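Local coordinates for Exo-poly-alpha-D-galacturonosidase (Thermotoga maritima, PDB 3JUR), which probably hydrolyses the alpha-linked galacturonic acid chains of pectin, as a family 28 glycosidase built on a beta-helix, at residues 389-400 / 416-424. Residues are numbered along the deposited sequence; the frame is centred on the assembly and turned at random.
Sequences AVRIEGLENDYV and SVLLEFGQL
Val390 to Glu393 and Val417 to Glu420 pair in parallel register on neighbouring coils of a right-handed beta-helix, the fold of family 28 glycosidases. In the backbone ladder Ile392 N gives Leu418 O a hydrogen bond of 2.8 Å. Past the corner at Phe421 the coils pair again, Val400 N giving a hydrogen bond to Phe421 O at 3.0 Å. Ile392, Leu419 and Leu424 pack inside the beta-helix; Ile392 CD1 meets Leu424 CD1 at 3.9 Å. On the other face, Leu418 CD2 lies 3.5 Å from Glu393 CG. Arg391 NE bridges to Glu393 OE2 from above the carboxylate plane, and Arg391 NH1 is held by Glu354. A water donates to Glu393 OE1 and, weakly, to Glu420 OE1, which also pairs with Arg361.

Phe421 packs against the type I turn Leu395 to Asp398. Its CB meets Leu395 O at 3.4 Å. CG sits anti to the carbonyl carbon (chi1 -54°), which lays the ring against the Leu395-Glu396 peptide. CD2 and CE2 lie by Glu396 N, CD1 touches Tyr399 CE1, CE1 meets Glu396 CA, and CZ comes to Glu396 CB. Glu396 N lies over one face, and Glu420 CG near the rim of the opposite one. With an alanine at Tyr399, Phe421 CA would lose the ring face it rests on, and a gap would probably open beside Phe421 CD1. Phe421 CA makes a CH-pi contact over the centre of the Tyr399 ring, 3.8 Å from its centroid and 4° off the normal.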
loop_
_atom_site.group_PDB
_atom_site.type_symbol
_atom_site.label_atom_id
_atom_site.label_comp_id
_atom_site.label_asym_id
_atom_site.label_seq_id
_atom_site.Cartn_x
_atom_site.Cartn_y
_atom_site.Cartn_z
ATOM N N ALA D 389 5.355 -8.293 -13.761
ATOM C CA ALA D 389 5.810 -8.964 -12.546
ATOM C C ALA D 389 5.552 -10.460 -12.705
ATOM O O ALA D 389 6.462 -11.280 -12.550
ATOM C CB ALA D 389 5.086 -8.406 -11.300
ATOM N N VAL D 390 4.308 -10.806 -13.023
ATOM C CA VAL D 390 3.904 -12.204 -13.196
ATOM C C VAL D 390 3.155 -12.376 -14.528
ATOM O O VAL D 390 2.106 -11.760 -14.754
ATOM C CB VAL D 390 3.019 -12.703 -12.032
ATOM C CG1 VAL D 390 2.640 -14.168 -12.229
ATOM C CG2 VAL D 390 3.709 -12.521 -10.687
ATOM N N ARG D 391 3.717 -13.204 -15.406
ATOM C CA ARG D 391 3.109 -13.523 -16.686
ATOM C C ARG D 391 3.037 -15.045 -16.823
ATOM O O ARG D 391 4.066 -15.712 -16.973
ATOM C CB ARG D 391 3.927 -12.900 -17.817
ATOM C CG ARG D 391 3.300 -13.020 -19.203
ATOM C CD ARG D 391 4.231 -12.435 -20.253
ATOM N NE ARG D 391 3.675 -12.547 -21.593
ATOM C CZ ARG D 391 4.237 -12.057 -22.698
ATOM N NH1 ARG D 391 5.404 -11.417 -22.652
ATOM N NH2 ARG D 391 3.625 -12.217 -23.863
ATOM N N ILE D 392 1.821 -15.590 -16.728
ATOM C CA ILE D 392 1.623 -17.046 -16.722
ATOM C C ILE D 392 0.606 -17.428 -17.787
ATOM O O ILE D 392 -0.548 -17.009 -17.733
ATOM C CB ILE D 392 1.190 -17.580 -15.318
ATOM C CG1 ILE D 392 2.306 -17.346 -14.297
ATOM C CG2 ILE D 392 0.803 -19.087 -15.389
ATOM C CD1 ILE D 392 1.871 -17.496 -12.840
ATOM N N GLU D 393 1.055 -18.195 -18.773
ATOM C CA GLU D 393 0.186 -18.576 -19.881
ATOM C C GLU D 393 0.186 -20.083 -20.148
ATOM O O GLU D 393 1.183 -20.661 -20.620
ATOM C CB GLU D 393 0.532 -17.763 -21.136
ATOM C CG GLU D 393 0.196 -16.282 -20.963
ATOM C CD GLU D 393 0.846 -15.368 -21.993
ATOM O OE1 GLU D 393 0.098 -14.818 -22.836
ATOM O OE2 GLU D 393 2.084 -15.187 -21.959
ATOM N N GLY D 394 -0.934 -20.706 -19.812
ATOM C CA GLY D 394 -1.162 -22.122 -20.087
ATOM C C GLY D 394 -1.948 -22.322 -21.373
ATOM O O GLY D 394 -2.017 -21.430 -22.220
ATOM N N LEU D 395 -2.539 -23.501 -21.519
ATOM C CA LEU D 395 -3.384 -23.809 -22.681
ATOM C C LEU D 395 -4.802 -24.137 -22.229
ATOM O O LEU D 395 -5.004 -24.565 -21.097
ATOM C CB LEU D 395 -2.780 -24.964 -23.495
ATOM C CG LEU D 395 -1.290 -24.834 -23.851
ATOM C CD1 LEU D 395 -0.692 -26.179 -24.263
ATOM C CD2 LEU D 395 -1.067 -23.772 -24.928
ATOM N N GLU D 396 -5.776 -23.919 -23.112
ATOM C CA GLU D 396 -7.189 -24.202 -22.834
ATOM C C GLU D 396 -7.438 -25.637 -22.317
ATOM O O GLU D 396 -8.239 -25.848 -21.402
ATOM C CB GLU D 396 -8.040 -23.899 -24.082
ATOM C CG GLU D 396 -9.510 -24.258 -23.954
ATOM C CD GLU D 396 -10.435 -23.398 -24.818
ATOM O OE1 GLU D 396 -9.958 -22.739 -25.780
ATOM O OE2 GLU D 396 -11.653 -23.388 -24.523
ATOM N N ASN D 397 -6.738 -26.607 -22.897
ATOM C CA ASN D 397 -6.789 -27.999 -22.446
ATOM C C ASN D 397 -5.608 -28.421 -21.538
ATOM O O ASN D 397 -5.356 -29.614 -21.351
ATOM C CB ASN D 397 -6.873 -28.927 -23.669
ATOM C CG ASN D 397 -5.693 -28.756 -24.621
ATOM O OD1 ASN D 397 -4.828 -27.886 -24.430
ATOM N ND2 ASN D 397 -5.653 -29.586 -25.650
ATOM N N ASP D 398 -4.892 -27.448 -20.980
ATOM C CA ASP D 398 -3.715 -27.724 -20.155
ATOM C C ASP D 398 -3.363 -26.487 -19.317
ATOM O O ASP D 398 -2.451 -25.735 -19.648
ATOM C CB ASP D 398 -2.534 -28.161 -21.045
ATOM C CG ASP D 398 -1.341 -28.676 -20.256
ATOM O OD1 ASP D 398 -1.452 -28.923 -19.032
ATOM O OD2 ASP D 398 -0.270 -28.836 -20.877
ATOM N N TYR D 399 -4.117 -26.270 -18.246
ATOM C CA TYR D 399 -3.854 -25.171 -17.327
ATOM C C TYR D 399 -2.506 -25.327 -16.632
ATOM O O TYR D 399 -2.099 -26.444 -16.317
ATOM C CB TYR D 399 -4.936 -25.123 -16.248
ATOM C CG TYR D 399 -6.147 -24.262 -16.557
ATOM C CD1 TYR D 399 -6.845 -24.392 -17.762
ATOM C CD2 TYR D 399 -6.623 -23.352 -15.621
ATOM C CE1 TYR D 399 -7.977 -23.612 -18.029
ATOM C CE2 TYR D 399 -7.756 -22.570 -15.881
ATOM C CZ TYR D 399 -8.418 -22.707 -17.081
ATOM O OH TYR D 399 -9.521 -21.934 -17.334
ATOM N N VAL D 400 -1.832 -24.200 -16.395
ATOM C CA VAL D 400 -0.750 -24.121 -15.414
ATOM C C VAL D 400 -1.392 -24.244 -14.015
ATOM O O VAL D 400 -2.352 -23.526 -13.692
ATOM C CB VAL D 400 0.033 -22.793 -15.554
ATOM C CG1 VAL D 400 1.183 -22.714 -14.553
ATOM C CG2 VAL D 400 0.603 -22.652 -16.955
ATOM N N SER D 416 1.147 -6.021 -13.308
ATOM C CA SER D 416 1.320 -6.926 -12.159
ATOM C C SER D 416 1.085 -8.389 -12.527
ATOM O O SER D 416 1.948 -9.239 -12.292
ATOM C CB SER D 416 0.403 -6.522 -11.000
ATOM O OG SER D 416 0.730 -5.226 -10.552
ATOM N N VAL D 417 -0.085 -8.691 -13.090
ATOM C CA VAL D 417 -0.415 -10.072 -13.447
ATOM C C VAL D 417 -1.015 -10.165 -14.857
ATOM O O VAL D 417 -1.950 -9.432 -15.213
ATOM C CB VAL D 417 -1.364 -10.758 -12.403
ATOM C CG1 VAL D 417 -1.699 -12.217 -12.808
ATOM C CG2 VAL D 417 -0.749 -10.743 -11.006
ATOM N N LEU D 418 -0.436 -11.048 -15.661
ATOM C CA LEU D 418 -1.099 -11.541 -16.855
ATOM C C LEU D 418 -1.254 -13.033 -16.637
ATOM O O LEU D 418 -0.259 -13.752 -16.488
ATOM C CB LEU D 418 -0.302 -11.228 -18.131
ATOM C CG LEU D 418 -0.932 -11.667 -19.464
ATOM C CD1 LEU D 418 -0.422 -10.842 -20.631
ATOM C CD2 LEU D 418 -0.655 -13.141 -19.729
ATOM N N LEU D 419 -2.503 -13.483 -16.574
ATOM C CA LEU D 419 -2.812 -14.894 -16.385
ATOM C C LEU D 419 -3.769 -15.357 -17.470
ATOM O O LEU D 419 -4.807 -14.737 -17.689
ATOM C CB LEU D 419 -3.436 -15.150 -15.006
ATOM C CG LEU D 419 -3.764 -16.620 -14.678
ATOM C CD1 LEU D 419 -2.487 -17.429 -14.391
ATOM C CD2 LEU D 419 -4.749 -16.734 -13.511
ATOM N N GLU D 420 -3.412 -16.441 -18.151
ATOM C CA GLU D 420 -4.334 -17.092 -19.069
ATOM C C GLU D 420 -4.197 -18.601 -18.949
ATOM O O GLU D 420 -3.107 -19.160 -19.153
ATOM C CB GLU D 420 -4.125 -16.629 -20.519
ATOM C CG GLU D 420 -5.351 -16.925 -21.405
ATOM C CD GLU D 420 -5.193 -16.510 -22.865
ATOM O OE1 GLU D 420 -4.144 -16.808 -23.484
ATOM O OE2 GLU D 420 -6.141 -15.906 -23.403
ATOM N N PHE D 421 -5.310 -19.253 -18.625
ATOM C CA PHE D 421 -5.351 -20.708 -18.426
ATOM C C PHE D 421 -4.364 -21.153 -17.340
ATOM O O PHE D 421 -3.453 -21.960 -17.570
ATOM C CB PHE D 421 -5.114 -21.451 -19.744
ATOM C CG PHE D 421 -6.048 -21.037 -20.862
ATOM C CD1 PHE D 421 -7.430 -21.083 -20.695
ATOM C CD2 PHE D 421 -5.538 -20.627 -22.089
ATOM C CE1 PHE D 421 -8.299 -20.712 -21.730
ATOM C CE2 PHE D 421 -6.401 -20.252 -23.134
ATOM C CZ PHE D 421 -7.780 -20.296 -22.951
ATOM N N GLY D 422 -4.557 -20.608 -16.146
ATOM C CA GLY D 422 -3.693 -20.909 -15.025
ATOM C C GLY D 422 -4.412 -20.782 -13.701
ATOM O O GLY D 422 -5.523 -20.247 -13.624
ATOM N N GLN D 423 -3.757 -21.279 -12.664
ATOM C CA GLN D 423 -4.251 -21.244 -11.300
ATOM C C GLN D 423 -3.140 -20.586 -10.478
ATOM O O GLN D 423 -2.060 -21.150 -10.331
ATOM C CB GLN D 423 -4.534 -22.678 -10.834
ATOM C CG GLN D 423 -5.168 -22.826 -9.448
ATOM C CD GLN D 423 -5.116 -24.265 -8.942
ATOM O OE1 GLN D 423 -4.113 -24.962 -9.123
ATOM N NE2 GLN D 423 -6.198 -24.713 -8.304
ATOM N N LEU D 424 -3.389 -19.374 -9.987
ATOM C CA LEU D 424 -2.363 -18.621 -9.267
ATOM C C LEU D 424 -2.811 -18.300 -7.844
ATOM O O LEU D 424 -3.915 -17.783 -7.623
ATOM C CB LEU D 424 -1.994 -17.329 -10.029
ATOM C CG LEU D 424 -1.008 -16.316 -9.428
ATOM C CD1 LEU D 424 0.389 -16.904 -9.268
ATOM C CD2 LEU D 424 -0.956 -15.018 -10.269
HETATM O O HOH W 1 -2.721 -14.614 -22.831
#